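Local coordinates for protein D-aminopeptidase (Burkholderia sp. LK4, PDB 5TZB) that probably removes amino-terminal residues from short peptides, beta-amino acids among them, as an Ntn-type beta-aminopeptidase of peptidase family S58, at residues T65-R73 and H165-A173; C82-G93 and D295-T306. All blocks are in the same frame, centred on the assembly; numbering follows the deposited sequence.

Contact 1 of 2, residues T65-R73 and H165-A173; sequences TGVTVIEPR and HVQRALAAA
Helix-on-sheet packing in an alpha/beta layer brings Val67, Val69 and Glu71 of strand 65-71 against Ala169, Leu170 and Ala173 of 165-173. The two axes run at 40° to one another, 7.7 Å apart at their closest. Alternation along the strand sends these three residues to the helix, while Thr68 and Ile70 point the other way, Ile70 onto Ile111 and Tyr113 of the neighbouring strand. Val69 is the centre of the packing. The methyl CB of Ala169 sits over its fork, 3.8 Å from CG2 and 3.9 Å from CG1, and a side chain this small is consistent with the close approach of the helix. With chi1 at -66° CG1 of Val69 stands beside the backbone N, which puts CG2 between N and the carbonyl carbon, 3.3 Å from Ala169 O. CG1 turns instead to Leu170 CD2, the two side chains crossing at about a right angle. Val67 repeats the theme one helical turn earlier, its CG1 touching His165 O at 3.6 Å. That carbonyl already accepts the helical hydrogen bond from Ala169 N, so an apolar methyl can lie beside it without leaving it short of a partner. Val166, on the helix flank, packs on Val122, Ala125 and Leu126 of helix 119-129. No direct hydrogen bond joins the segments; instead, one water donates to Glu71 OE2 at a short 2.5 Å and to Leu170 O at 3.1 Å.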
ATOM      1  N   THR C  65       1.565  32.819   9.307  1.00 30.06           N
ATOM      2  CA  THR C  65       2.049  31.456   9.198  1.00 29.03           C
ATOM      3  C   THR C  65       2.997  31.144  10.346  1.00 28.01           C
ATOM      4  O   THR C  65       3.088  31.905  11.305  1.00 28.61           O
ATOM      5  CB  THR C  65       2.768  31.221   7.837  1.00 20.64           C
ATOM      6  OG1 THR C  65       2.996  29.824   7.642  1.00 19.80           O
ATOM      7  CG2 THR C  65       4.091  31.970   7.775  1.00 26.13           C
ATOM      8  N   GLY C  66       3.698  30.021  10.250  1.00 27.22           N
ATOM      9  CA  GLY C  66       4.639  29.646  11.282  1.00 25.09           C
ATOM     10  C   GLY C  66       4.978  28.174  11.246  1.00 23.38           C
ATOM     11  O   GLY C  66       4.790  27.491  10.238  1.00 21.33           O
ATOM     12  N   VAL C  67       5.484  27.678  12.366  1.00 23.47           N
ATOM     13  CA  VAL C  67       5.869  26.295  12.444  1.00 23.63           C
ATOM     14  C   VAL C  67       5.581  25.756  13.849  1.00 23.79           C
ATOM     15  O   VAL C  67       5.772  26.453  14.849  1.00 23.32           O
ATOM     16  CB  VAL C  67       7.371  26.119  12.035  1.00 23.00           C
ATOM     17  CG1 VAL C  67       8.248  27.103  12.757  1.00 24.18           C
ATOM     18  CG2 VAL C  67       7.851  24.698  12.266  1.00 22.04           C
ATOM     19  N   THR C  68       5.077  24.524  13.903  1.00 23.87           N
ATOM     20  CA  THR C  68       4.877  23.805  15.156  1.00 22.65           C
ATOM     21  C   THR C  68       5.781  22.588  15.197  1.00 22.61           C
ATOM     22  O   THR C  68       5.921  21.891  14.190  1.00 22.16           O
ATOM     23  CB  THR C  68       3.422  23.351  15.320  1.00 21.16           C
ATOM     24  OG1 THR C  68       2.580  24.502  15.417  1.00 20.69           O
ATOM     25  CG2 THR C  68       3.257  22.505  16.580  1.00 20.37           C
ATOM     26  N   VAL C  69       6.412  22.332  16.343  1.00 22.75           N
ATOM     27  CA  VAL C  69       7.251  21.148  16.470  1.00 22.11           C
ATOM     28  C   VAL C  69       6.741  20.234  17.569  1.00 20.87           C
ATOM     29  O   VAL C  69       6.188  20.683  18.582  1.00 20.45           O
ATOM     30  CB  VAL C  69       8.733  21.491  16.755  1.00 23.69           C
ATOM     31  CG1 VAL C  69       9.362  22.200  15.573  1.00 25.43           C
ATOM     32  CG2 VAL C  69       8.857  22.321  17.995  1.00 24.61           C
ATOM     33  N   ILE C  70       6.881  18.939  17.315  1.00 19.69           N
ATOM     34  CA  ILE C  70       6.594  17.915  18.297  1.00 19.73           C
ATOM     35  C   ILE C  70       7.877  17.162  18.544  1.00 20.59           C
ATOM     36  O   ILE C  70       8.464  16.611  17.596  1.00 20.71           O
ATOM     37  CB  ILE C  70       5.522  16.917  17.824  1.00 19.81           C
ATOM     38  CG1 ILE C  70       4.269  17.629  17.318  1.00 19.50           C
ATOM     39  CG2 ILE C  70       5.177  15.926  18.933  1.00 20.27           C
ATOM     40  CD1 ILE C  70       3.326  16.689  16.584  1.00 17.78           C
ATOM     41  N   GLU C  71       8.317  17.133  19.799  1.00 20.04           N
ATOM     42  CA  GLU C  71       9.422  16.258  20.189  1.00 20.16           C
ATOM     43  C   GLU C  71       8.808  14.970  20.721  1.00 18.09           C
ATOM     44  O   GLU C  71       7.995  15.023  21.645  1.00 18.39           O
ATOM     45  CB  GLU C  71      10.320  16.903  21.249  1.00 21.07           C
ATOM     46  CG  GLU C  71      11.042  18.162  20.797  1.00 23.77           C
ATOM     47  CD  GLU C  71      12.281  17.882  19.948  1.00 25.65           C
ATOM     48  OE1 GLU C  71      12.500  16.720  19.528  1.00 26.17           O
ATOM     49  OE2 GLU C  71      13.061  18.835  19.727  1.00 26.98           O
ATOM     50  N   PRO C  72       9.145  13.819  20.109  1.00 16.40           N
ATOM     51  CA  PRO C  72       8.551  12.563  20.564  1.00 16.83           C
ATOM     52  C   PRO C  72       9.100  12.066  21.909  1.00 18.39           C
ATOM     53  O   PRO C  72       8.460  11.211  22.518  1.00 19.51           O
ATOM     54  CB  PRO C  72       8.917  11.583  19.444  1.00 15.90           C
ATOM     55  CG  PRO C  72      10.178  12.140  18.874  1.00 15.30           C
ATOM     56  CD  PRO C  72      10.012  13.617  18.929  1.00 15.16           C
ATOM     57  N   ARG C  73      10.261  12.563  22.336  1.00 19.02           N
ATOM     58  CA  ARG C  73      10.918  12.106  23.568  1.00 19.97           C
ATOM     59  C   ARG C  73      11.287  13.264  24.489  1.00 22.73           C
ATOM     60  O   ARG C  73      11.257  14.432  24.083  1.00 23.59           O
ATOM     61  CB  ARG C  73      12.192  11.309  23.249  1.00 19.64           C
ATOM     62  CG  ARG C  73      11.989  10.028  22.448  1.00 19.78           C
ATOM     63  CD  ARG C  73      11.396   8.912  23.301  1.00 19.89           C
ATOM     64  NE  ARG C  73      11.500   7.616  22.641  1.00 19.44           N
ATOM     65  CZ  ARG C  73      10.972   6.489  23.115  1.00 19.47           C
ATOM     66  NH1 ARG C  73      10.289   6.501  24.251  1.00 20.08           N
ATOM     67  NH2 ARG C  73      11.111   5.353  22.445  1.00 18.65           N
ATOM     68  N   HIS C 165      13.089  30.474  12.776  1.00 28.48           N
ATOM     69  CA  HIS C 165      11.750  30.198  13.283  1.00 27.24           C
ATOM     70  C   HIS C 165      11.635  28.756  13.757  1.00 25.54           C
ATOM     71  O   HIS C 165      10.949  28.465  14.736  1.00 25.04           O
ATOM     72  CB  HIS C 165      10.711  30.501  12.209  1.00 27.73           C
ATOM     73  CG  HIS C 165      10.732  31.921  11.752  1.00 28.91           C
ATOM     74  ND1 HIS C 165      10.680  32.275  10.422  1.00 29.58           N
ATOM     75  CD2 HIS C 165      10.798  33.079  12.450  1.00 29.82           C
ATOM     76  CE1 HIS C 165      10.712  33.592  10.320  1.00 30.74           C
ATOM     77  NE2 HIS C 165      10.786  34.103  11.536  1.00 30.77           N
ATOM     78  N   VAL C 166      12.310  27.849  13.061  1.00 25.16           N
ATOM     79  CA  VAL C 166      12.329  26.461  13.477  1.00 24.06           C
ATOM     80  C   VAL C 166      13.062  26.363  14.818  1.00 25.80           C
ATOM     81  O   VAL C 166      12.662  25.618  15.700  1.00 24.69           O
ATOM     82  CB  VAL C 166      13.002  25.544  12.431  1.00 22.24           C
ATOM     83  CG1 VAL C 166      13.041  24.130  12.934  1.00 20.08           C
ATOM     84  CG2 VAL C 166      12.256  25.599  11.100  1.00 20.99           C
ATOM     85  N   GLN C 167      14.126  27.144  14.974  1.00 28.70           N
ATOM     86  CA  GLN C 167      14.902  27.112  16.211  1.00 30.16           C
ATOM     87  C   GLN C 167      14.117  27.672  17.397  1.00 29.36           C
ATOM     88  O   GLN C 167      14.198  27.142  18.503  1.00 29.78           O
ATOM     89  CB  GLN C 167      16.209  27.901  16.036  1.00 32.14           C
ATOM     90  CG  GLN C 167      17.198  27.238  15.116  1.00 33.21           C
ATOM     91  CD  GLN C 167      17.746  25.973  15.740  1.00 35.58           C
ATOM     92  OE1 GLN C 167      17.791  25.847  16.965  1.00 36.44           O
ATOM     93  NE2 GLN C 167      18.139  25.015  14.905  1.00 36.25           N
ATOM     94  N   ARG C 168      13.313  28.695  17.145  1.00 28.67           N
ATOM     95  CA  ARG C 168      12.409  29.247  18.154  1.00 29.72           C
ATOM     96  C   ARG C 168      11.355  28.225  18.601  1.00 28.55           C
ATOM     97  O   ARG C 168      11.047  28.133  19.795  1.00 28.89           O
ATOM     98  CB  ARG C 168      11.761  30.533  17.613  1.00 32.09           C
ATOM     99  CG  ARG C 168      12.732  31.729  17.642  1.00 35.15           C
ATOM    100  CD  ARG C 168      12.189  33.014  17.016  1.00 37.25           C
ATOM    101  NE  ARG C 168      10.811  33.351  17.346  1.00 38.68           N
ATOM    102  CZ  ARG C 168      10.090  34.212  16.626  1.00 40.32           C
ATOM    103  NH1 ARG C 168      10.633  34.780  15.558  1.00 40.92           N
ATOM    104  NH2 ARG C 168       8.829  34.494  16.948  1.00 41.00           N
ATOM    105  N   ALA C 169      10.777  27.486  17.656  1.00 26.66           N
ATOM    106  CA  ALA C 169       9.805  26.445  18.013  1.00 25.40           C
ATOM    107  C   ALA C 169      10.477  25.335  18.825  1.00 26.13           C
ATOM    108  O   ALA C 169       9.935  24.863  19.826  1.00 26.67           O
ATOM    109  CB  ALA C 169       9.145  25.865  16.759  1.00 23.26           C
ATOM    110  N   LEU C 170      11.657  24.916  18.380  1.00 25.70           N
ATOM    111  CA  LEU C 170      12.415  23.890  19.077  1.00 25.88           C
ATOM    112  C   LEU C 170      12.756  24.325  20.503  1.00 27.85           C
ATOM    113  O   LEU C 170      12.643  23.540  21.449  1.00 28.70           O
ATOM    114  CB  LEU C 170      13.689  23.561  18.306  1.00 25.84           C
ATOM    115  CG  LEU C 170      13.458  22.766  17.022  1.00 25.79           C
ATOM    116  CD1 LEU C 170      14.743  22.654  16.204  1.00 26.66           C
ATOM    117  CD2 LEU C 170      12.900  21.385  17.353  1.00 24.53           C
ATOM    118  N   ALA C 171      13.169  25.573  20.660  1.00 29.01           N
ATOM    119  CA  ALA C 171      13.548  26.077  21.986  1.00 30.59           C
ATOM    120  C   ALA C 171      12.337  26.191  22.912  1.00 30.32           C
ATOM    121  O   ALA C 171      12.462  26.035  24.122  1.00 30.28           O
ATOM    122  CB  ALA C 171      14.245  27.429  21.859  1.00 31.01           C
ATOM    123  N   ALA C 172      11.169  26.441  22.325  1.00 29.85           N
ATOM    124  CA  ALA C 172       9.924  26.599  23.074  1.00 29.62           C
ATOM    125  C   ALA C 172       9.221  25.271  23.353  1.00 29.08           C
ATOM    126  O   ALA C 172       8.230  25.236  24.084  1.00 28.54           O
ATOM    127  CB  ALA C 172       8.982  27.529  22.329  1.00 30.34           C
ATOM    128  N   ALA C 173       9.710  24.196  22.743  1.00 28.25           N
ATOM    129  CA  ALA C 173       9.074  22.887  22.885  1.00 29.37           C
ATOM    130  C   ALA C 173       9.132  22.400  24.334  1.00 30.46           C
ATOM    131  O   ALA C 173      10.211  22.255  24.902  1.00 31.25           O
ATOM    132  CB  ALA C 173       9.730  21.876  21.964  1.00 28.59           C
TER
HETATM  133  O   HOH W   1      13.744  20.659  21.233  1.00 32.69           O

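Contact 2 of 2, residues C82-G93 and D295-T306; sequences CFAGVHVLNGNG and DSSGDIFLAFAT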
ATOM      1  N   CYS C  82      11.318   6.018  18.077  1.00 17.29           N
ATOM      2  CA  CYS C  82       9.982   5.520  18.384  1.00 15.56           C
ATOM      3  C   CYS C  82       9.458   4.708  17.218  1.00 14.79           C
ATOM      4  O   CYS C  82       9.634   5.081  16.057  1.00 15.19           O
ATOM      5  CB  CYS C  82       9.000   6.663  18.670  1.00 16.23           C
ATOM      6  SG  CYS C  82       9.371   7.670  20.104  1.00 18.56           S
ATOM      7  N   PHE C  83       8.793   3.604  17.519  1.00 13.87           N
ATOM      8  CA  PHE C  83       8.025   2.927  16.498  1.00 13.90           C
ATOM      9  C   PHE C  83       6.922   3.886  15.998  1.00 14.23           C
ATOM     10  O   PHE C  83       6.390   4.709  16.757  1.00 13.20           O
ATOM     11  CB  PHE C  83       7.439   1.626  17.032  1.00 13.28           C
ATOM     12  CG  PHE C  83       8.456   0.504  17.165  1.00 13.92           C
ATOM     13  CD1 PHE C  83       9.521   0.399  16.275  1.00 12.76           C
ATOM     14  CD2 PHE C  83       8.331  -0.453  18.177  1.00 13.91           C
ATOM     15  CE1 PHE C  83      10.453  -0.654  16.382  1.00 14.06           C
ATOM     16  CE2 PHE C  83       9.261  -1.503  18.303  1.00 13.46           C
ATOM     17  CZ  PHE C  83      10.318  -1.607  17.405  1.00 12.85           C
ATOM     18  N   ALA C  84       6.625   3.822  14.707  1.00 14.53           N
ATOM     19  CA  ALA C  84       5.671   4.755  14.125  1.00 13.07           C
ATOM     20  C   ALA C  84       5.075   4.194  12.848  1.00 14.09           C
ATOM     21  O   ALA C  84       5.583   3.230  12.286  1.00 12.70           O
ATOM     22  CB  ALA C  84       6.336   6.104  13.865  1.00 10.81           C
ATOM     23  N   GLY C  85       3.987   4.810  12.393  1.00 13.85           N
ATOM     24  CA  GLY C  85       3.346   4.391  11.168  1.00 13.21           C
ATOM     25  C   GLY C  85       2.573   5.566  10.596  1.00 13.92           C
ATOM     26  O   GLY C  85       2.274   6.534  11.313  1.00 13.49           O
ATOM     27  N   VAL C  86       2.237   5.484   9.311  1.00 14.02           N
ATOM     28  CA  VAL C  86       1.480   6.551   8.664  1.00 14.69           C
ATOM     29  C   VAL C  86       0.245   6.010   7.980  1.00 13.94           C
ATOM     30  O   VAL C  86       0.228   4.857   7.533  1.00 13.50           O
ATOM     31  CB  VAL C  86       2.319   7.304   7.623  1.00 15.96           C
ATOM     32  CG1 VAL C  86       3.451   8.037   8.291  1.00 16.51           C
ATOM     33  CG2 VAL C  86       2.856   6.349   6.553  1.00 16.02           C
ATOM     34  N   HIS C  87      -0.796   6.840   7.902  1.00 13.54           N
ATOM     35  CA  HIS C  87      -1.914   6.530   7.031  1.00 13.57           C
ATOM     36  C   HIS C  87      -2.356   7.750   6.230  1.00 14.22           C
ATOM     37  O   HIS C  87      -2.485   8.854   6.770  1.00 14.74           O
ATOM     38  CB  HIS C  87      -3.133   5.984   7.795  1.00 12.80           C
ATOM     39  CG  HIS C  87      -4.285   5.713   6.881  1.00 13.73           C
ATOM     40  ND1 HIS C  87      -4.413   4.529   6.180  1.00 15.53           N
ATOM     41  CD2 HIS C  87      -5.300   6.507   6.457  1.00 13.01           C
ATOM     42  CE1 HIS C  87      -5.477   4.594   5.401  1.00 15.56           C
ATOM     43  NE2 HIS C  87      -6.035   5.784   5.548  1.00 10.87           N
ATOM     44  N   VAL C  88      -2.619   7.533   4.945  1.00 14.20           N
ATOM     45  CA  VAL C  88      -3.069   8.620   4.092  1.00 15.79           C
ATOM     46  C   VAL C  88      -4.505   8.402   3.620  1.00 13.46           C
ATOM     47  O   VAL C  88      -4.786   7.489   2.851  1.00 12.78           O
ATOM     48  CB  VAL C  88      -2.158   8.798   2.850  1.00 16.76           C
ATOM     49  CG1 VAL C  88      -2.732   9.900   1.970  1.00 17.13           C
ATOM     50  CG2 VAL C  88      -0.744   9.130   3.273  1.00 15.57           C
ATOM     51  N   LEU C  89      -5.412   9.235   4.122  1.00 13.11           N
ATOM     52  CA  LEU C  89      -6.795   9.237   3.676  1.00 13.00           C
ATOM     53  C   LEU C  89      -6.898   9.916   2.312  1.00 13.58           C
ATOM     54  O   LEU C  89      -7.684   9.497   1.472  1.00 13.90           O
ATOM     55  CB  LEU C  89      -7.699   9.947   4.712  1.00 11.84           C
ATOM     56  CG  LEU C  89      -9.136  10.355   4.361  1.00 16.40           C
ATOM     57  CD1 LEU C  89      -9.991   9.200   3.817  1.00 16.64           C
ATOM     58  CD2 LEU C  89      -9.796  10.958   5.620  1.00 15.16           C
ATOM     59  N   ASN C  90      -6.142  10.994   2.123  1.00 14.63           N
ATOM     60  CA  ASN C  90      -6.146  11.726   0.850  1.00 15.39           C
ATOM     61  C   ASN C  90      -4.853  12.504   0.661  1.00 16.45           C
ATOM     62  O   ASN C  90      -4.664  13.557   1.277  1.00 17.12           O
ATOM     63  CB  ASN C  90      -7.334  12.683   0.801  1.00 15.36           C
ATOM     64  CG  ASN C  90      -7.658  13.151  -0.616  1.00 15.01           C
ATOM     65  OD1 ASN C  90      -8.280  12.418  -1.392  1.00 14.29           O
ATOM     66  ND2 ASN C  90      -7.268  14.382  -0.947  1.00 14.01           N
ATOM     67  N   GLY C  91      -3.976  12.015  -0.214  1.00 15.61           N
ATOM     68  CA  GLY C  91      -2.626  12.553  -0.310  1.00 12.08           C
ATOM     69  C   GLY C  91      -2.427  13.843  -1.074  1.00 12.45           C
ATOM     70  O   GLY C  91      -1.380  14.008  -1.707  1.00 12.63           O
ATOM     71  N   ASN C  92      -3.403  14.761  -1.026  1.00 12.74           N
ATOM     72  CA  ASN C  92      -3.255  16.047  -1.696  1.00 14.86           C
ATOM     73  C   ASN C  92      -2.463  16.998  -0.819  1.00 15.42           C
ATOM     74  O   ASN C  92      -2.949  18.063  -0.462  1.00 14.71           O
ATOM     75  CB  ASN C  92      -4.630  16.663  -2.047  1.00 15.63           C
ATOM     76  CG  ASN C  92      -4.560  17.617  -3.245  1.00 16.36           C
ATOM     77  OD1 ASN C  92      -3.489  18.122  -3.584  1.00 16.80           O
ATOM     78  ND2 ASN C  92      -5.717  17.888  -3.877  1.00 15.58           N
ATOM     79  N   GLY C  93      -1.243  16.586  -0.475  1.00 16.10           N
ATOM     80  CA  GLY C  93      -0.377  17.350   0.405  1.00 16.23           C
ATOM     81  C   GLY C  93       1.050  16.849   0.320  1.00 16.46           C
ATOM     82  O   GLY C  93       1.332  15.824  -0.310  1.00 14.54           O
ATOM     83  N   ASP C 295     -11.485  16.322  -2.432  1.00 15.69           N
ATOM     84  CA  ASP C 295     -10.323  16.087  -3.292  1.00 16.43           C
ATOM     85  C   ASP C 295      -9.150  17.009  -2.933  1.00 16.24           C
ATOM     86  O   ASP C 295      -7.983  16.590  -2.969  1.00 13.59           O
ATOM     87  CB  ASP C 295     -10.693  16.300  -4.763  1.00 16.67           C
ATOM     88  CG  ASP C 295      -9.477  16.321  -5.667  1.00 16.46           C
ATOM     89  OD1 ASP C 295      -8.955  15.236  -5.945  1.00 15.60           O
ATOM     90  OD2 ASP C 295      -9.051  17.414  -6.113  1.00 17.28           O
ATOM     91  N   SER C 296      -9.458  18.239  -2.540  1.00 15.39           N
ATOM     92  CA  SER C 296      -8.415  19.253  -2.350  1.00 17.86           C
ATOM     93  C   SER C 296      -7.689  19.157  -1.010  1.00 18.11           C
ATOM     94  O   SER C 296      -6.746  19.908  -0.768  1.00 18.89           O
ATOM     95  CB  SER C 296      -8.995  20.658  -2.460  1.00 19.29           C
ATOM     96  OG  SER C 296      -9.860  20.922  -1.372  1.00 20.65           O
ATOM     97  N   SER C 297      -8.130  18.245  -0.153  1.00 16.83           N
ATOM     98  CA  SER C 297      -7.662  18.193   1.233  1.00 18.53           C
ATOM     99  C   SER C 297      -6.531  17.185   1.489  1.00 18.22           C
ATOM    100  O   SER C 297      -6.724  15.982   1.380  1.00 19.01           O
ATOM    101  CB  SER C 297      -8.854  17.886   2.150  1.00 19.55           C
ATOM    102  OG  SER C 297      -8.537  18.135   3.496  1.00 20.10           O
ATOM    103  N   GLY C 298      -5.356  17.683   1.854  1.00 16.95           N
ATOM    104  CA  GLY C 298      -4.243  16.814   2.192  1.00 16.00           C
ATOM    105  C   GLY C 298      -4.465  16.217   3.565  1.00 17.17           C
ATOM    106  O   GLY C 298      -4.145  16.837   4.587  1.00 17.46           O
ATOM    107  N   ASP C 299      -5.040  15.019   3.595  1.00 16.62           N
ATOM    108  CA  ASP C 299      -5.377  14.390   4.865  1.00 17.00           C
ATOM    109  C   ASP C 299      -4.371  13.282   5.171  1.00 16.63           C
ATOM    110  O   ASP C 299      -4.483  12.149   4.690  1.00 16.42           O
ATOM    111  CB  ASP C 299      -6.824  13.884   4.833  1.00 16.12           C
ATOM    112  CG  ASP C 299      -7.828  15.010   4.516  1.00 16.42           C
ATOM    113  OD1 ASP C 299      -7.498  16.202   4.740  1.00 17.48           O
ATOM    114  OD2 ASP C 299      -8.940  14.714   4.032  1.00 16.12           O
ATOM    115  N   ILE C 300      -3.359  13.641   5.957  1.00 16.84           N
ATOM    116  CA  ILE C 300      -2.206  12.773   6.166  1.00 16.12           C
ATOM    117  C   ILE C 300      -1.956  12.555   7.652  1.00 14.80           C
ATOM    118  O   ILE C 300      -1.844  13.520   8.420  1.00 14.03           O
ATOM    119  CB  ILE C 300      -0.957  13.377   5.472  1.00 17.13           C
ATOM    120  CG1 ILE C 300      -1.218  13.493   3.967  1.00 18.05           C
ATOM    121  CG2 ILE C 300       0.301  12.569   5.778  1.00 12.04           C
ATOM    122  CD1 ILE C 300      -0.124  14.223   3.186  1.00 17.60           C
ATOM    123  N   PHE C 301      -1.883  11.288   8.055  1.00 13.31           N
ATOM    124  CA  PHE C 301      -1.875  10.932   9.472  1.00 13.71           C
ATOM    125  C   PHE C 301      -0.623  10.157   9.897  1.00 14.14           C
ATOM    126  O   PHE C 301      -0.187   9.233   9.213  1.00 14.34           O
ATOM    127  CB  PHE C 301      -3.111  10.086   9.819  1.00 13.48           C
ATOM    128  CG  PHE C 301      -4.400  10.593   9.218  1.00 13.93           C
ATOM    129  CD1 PHE C 301      -4.690  11.945   9.169  1.00 13.79           C
ATOM    130  CD2 PHE C 301      -5.333   9.689   8.701  1.00 13.75           C
ATOM    131  CE1 PHE C 301      -5.891  12.397   8.602  1.00 12.45           C
ATOM    132  CE2 PHE C 301      -6.534  10.138   8.134  1.00 13.75           C
ATOM    133  CZ  PHE C 301      -6.812  11.485   8.092  1.00 12.68           C
ATOM    134  N   LEU C 302      -0.084  10.522  11.053  1.00 14.49           N
ATOM    135  CA  LEU C 302       1.089   9.868  11.617  1.00 15.41           C
ATOM    136  C   LEU C 302       0.785   9.451  13.033  1.00 15.64           C
ATOM    137  O   LEU C 302       0.158  10.202  13.773  1.00 17.91           O
ATOM    138  CB  LEU C 302       2.299  10.800  11.594  1.00 16.69           C
ATOM    139  CG  LEU C 302       3.585  10.375  12.317  1.00 19.32           C
ATOM    140  CD1 LEU C 302       4.198   9.156  11.686  1.00 20.41           C
ATOM    141  CD2 LEU C 302       4.575  11.523  12.282  1.00 21.09           C
ATOM    142  N   ALA C 303       1.208   8.247  13.392  1.00 14.13           N
ATOM    143  CA  ALA C 303       1.114   7.766  14.761  1.00 13.79           C
ATOM    144  C   ALA C 303       2.468   7.225  15.235  1.00 15.42           C
ATOM    145  O   ALA C 303       3.130   6.483  14.510  1.00 14.61           O
ATOM    146  CB  ALA C 303       0.057   6.705  14.877  1.00 12.07           C
ATOM    147  N   PHE C 304       2.890   7.616  16.430  1.00 15.65           N
ATOM    148  CA  PHE C 304       4.094   7.022  17.022  1.00 15.80           C
ATOM    149  C   PHE C 304       3.842   6.568  18.460  1.00 16.62           C
ATOM    150  O   PHE C 304       2.976   7.104  19.168  1.00 16.44           O
ATOM    151  CB  PHE C 304       5.293   7.984  16.945  1.00 16.18           C
ATOM    152  CG  PHE C 304       5.196   9.192  17.853  1.00 18.27           C
ATOM    153  CD1 PHE C 304       5.698   9.158  19.153  1.00 18.17           C
ATOM    154  CD2 PHE C 304       4.653  10.380  17.384  1.00 17.94           C
ATOM    155  CE1 PHE C 304       5.616  10.269  19.977  1.00 18.69           C
ATOM    156  CE2 PHE C 304       4.574  11.497  18.202  1.00 18.66           C
ATOM    157  CZ  PHE C 304       5.057  11.439  19.506  1.00 19.28           C
ATOM    158  N   ALA C 305       4.617   5.575  18.885  1.00 17.13           N
ATOM    159  CA  ALA C 305       4.461   4.985  20.203  1.00 16.56           C
ATOM    160  C   ALA C 305       5.760   5.109  20.999  1.00 17.92           C
ATOM    161  O   ALA C 305       6.849   4.946  20.441  1.00 17.70           O
ATOM    162  CB  ALA C 305       4.044   3.525  20.073  1.00 14.65           C
ATOM    163  N   THR C 306       5.649   5.377  22.301  1.00 17.44           N
ATOM    164  CA  THR C 306       6.839   5.555  23.142  1.00 17.08           C
ATOM    165  C   THR C 306       7.098   4.360  24.055  1.00 17.50           C
ATOM    166  O   THR C 306       8.126   4.313  24.730  1.00 18.07           O
ATOM    167  CB  THR C 306       6.733   6.830  24.003  1.00 17.87           C
ATOM    168  OG1 THR C 306       5.603   6.720  24.879  1.00 18.09           O
ATOM    169  CG2 THR C 306       6.555   8.074  23.124  1.00 17.67           C
TER
HETATM  170  O   HOH W   2       8.506   2.957  20.432  1.00 14.85           O
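Antiparallel pairing in a central sheet of the Ntn-hydrolase fold joins strand 82-88 to strand 298-305, with a classic beta bulge where Leu89 and Asn90 both face Asp299. Gly85 with Ala303 and His87 with Phe301 are hydrogen-bonded pairs, and Ala303 N to Gly85 O is almost straight at 177°. At the bulge, Asp299 O takes Asn90 N at 3.3 Å on a lone pair and Leu89 N only weakly. On one face Leu302 CD1 reaches Val86 CG1 at 3.7 Å, and beyond them Ala84 CB lies against Phe304 CB; helix 98-104 covers Val86. On the other face His87 and Phe301 lie side by side, with Phe301 CD2 3.9 Å from His87 CD2 at the edge of the imidazole. Phe301 CE2 meets Leu89 CB at 3.6 Å, so the bulge adds an apolar neighbour to that ring, and helix 272-289 packs on it. Past the bulge two asparagines hold the loop before strand 298-305. Asn92 ND2 meets Asp295 O at 2.8 Å, the acceptor lying in the plane of the Asn92 amide, while Asn90 ND2 reaches the same oxygen from the opposite carbonyl face at 3.1 Å and also binds Ser297 O at 2.9 Å. Glycine suits position 298, where Asn92 O comes to 3.2 Å from Gly298 CA. Asn90 OD1 accepts from Arg277 and Arg281 of the third subunit, where Arg277 also forms a salt bridge with Asp295. Asn92 turns both ends of its amide to the second subunit as well, OD1 to Trp140 and ND2 to Tyr316, which probably ties the shape of this loop to the packing of the subunits.

Overall arrangement
The centres of contacts 1 and 2 lie about 19 Å apart, in two different sheets. Contact 1 sets helix 163-172 on one mixed sheet, whereas contact 2 is a strand pair within the other, larger mixed sheet, consistent with the layered sandwich of Ntn hydrolases. Along the chain the segments alternate: 65-73, 82-93, 165-173, 295-306. Strands 63-71 and 82-88 follow each other, and the connection carries the chain from one sheet to the next. There the contacts touch, Pro72 CB packing on Phe304 CE1 at 3.6 Å and Arg73 NH1 probably hydrogen-bonding Thr306 O at 3.1 Å. Contact 1 stays within its subunit; contact 2 extends to neighbouring ones.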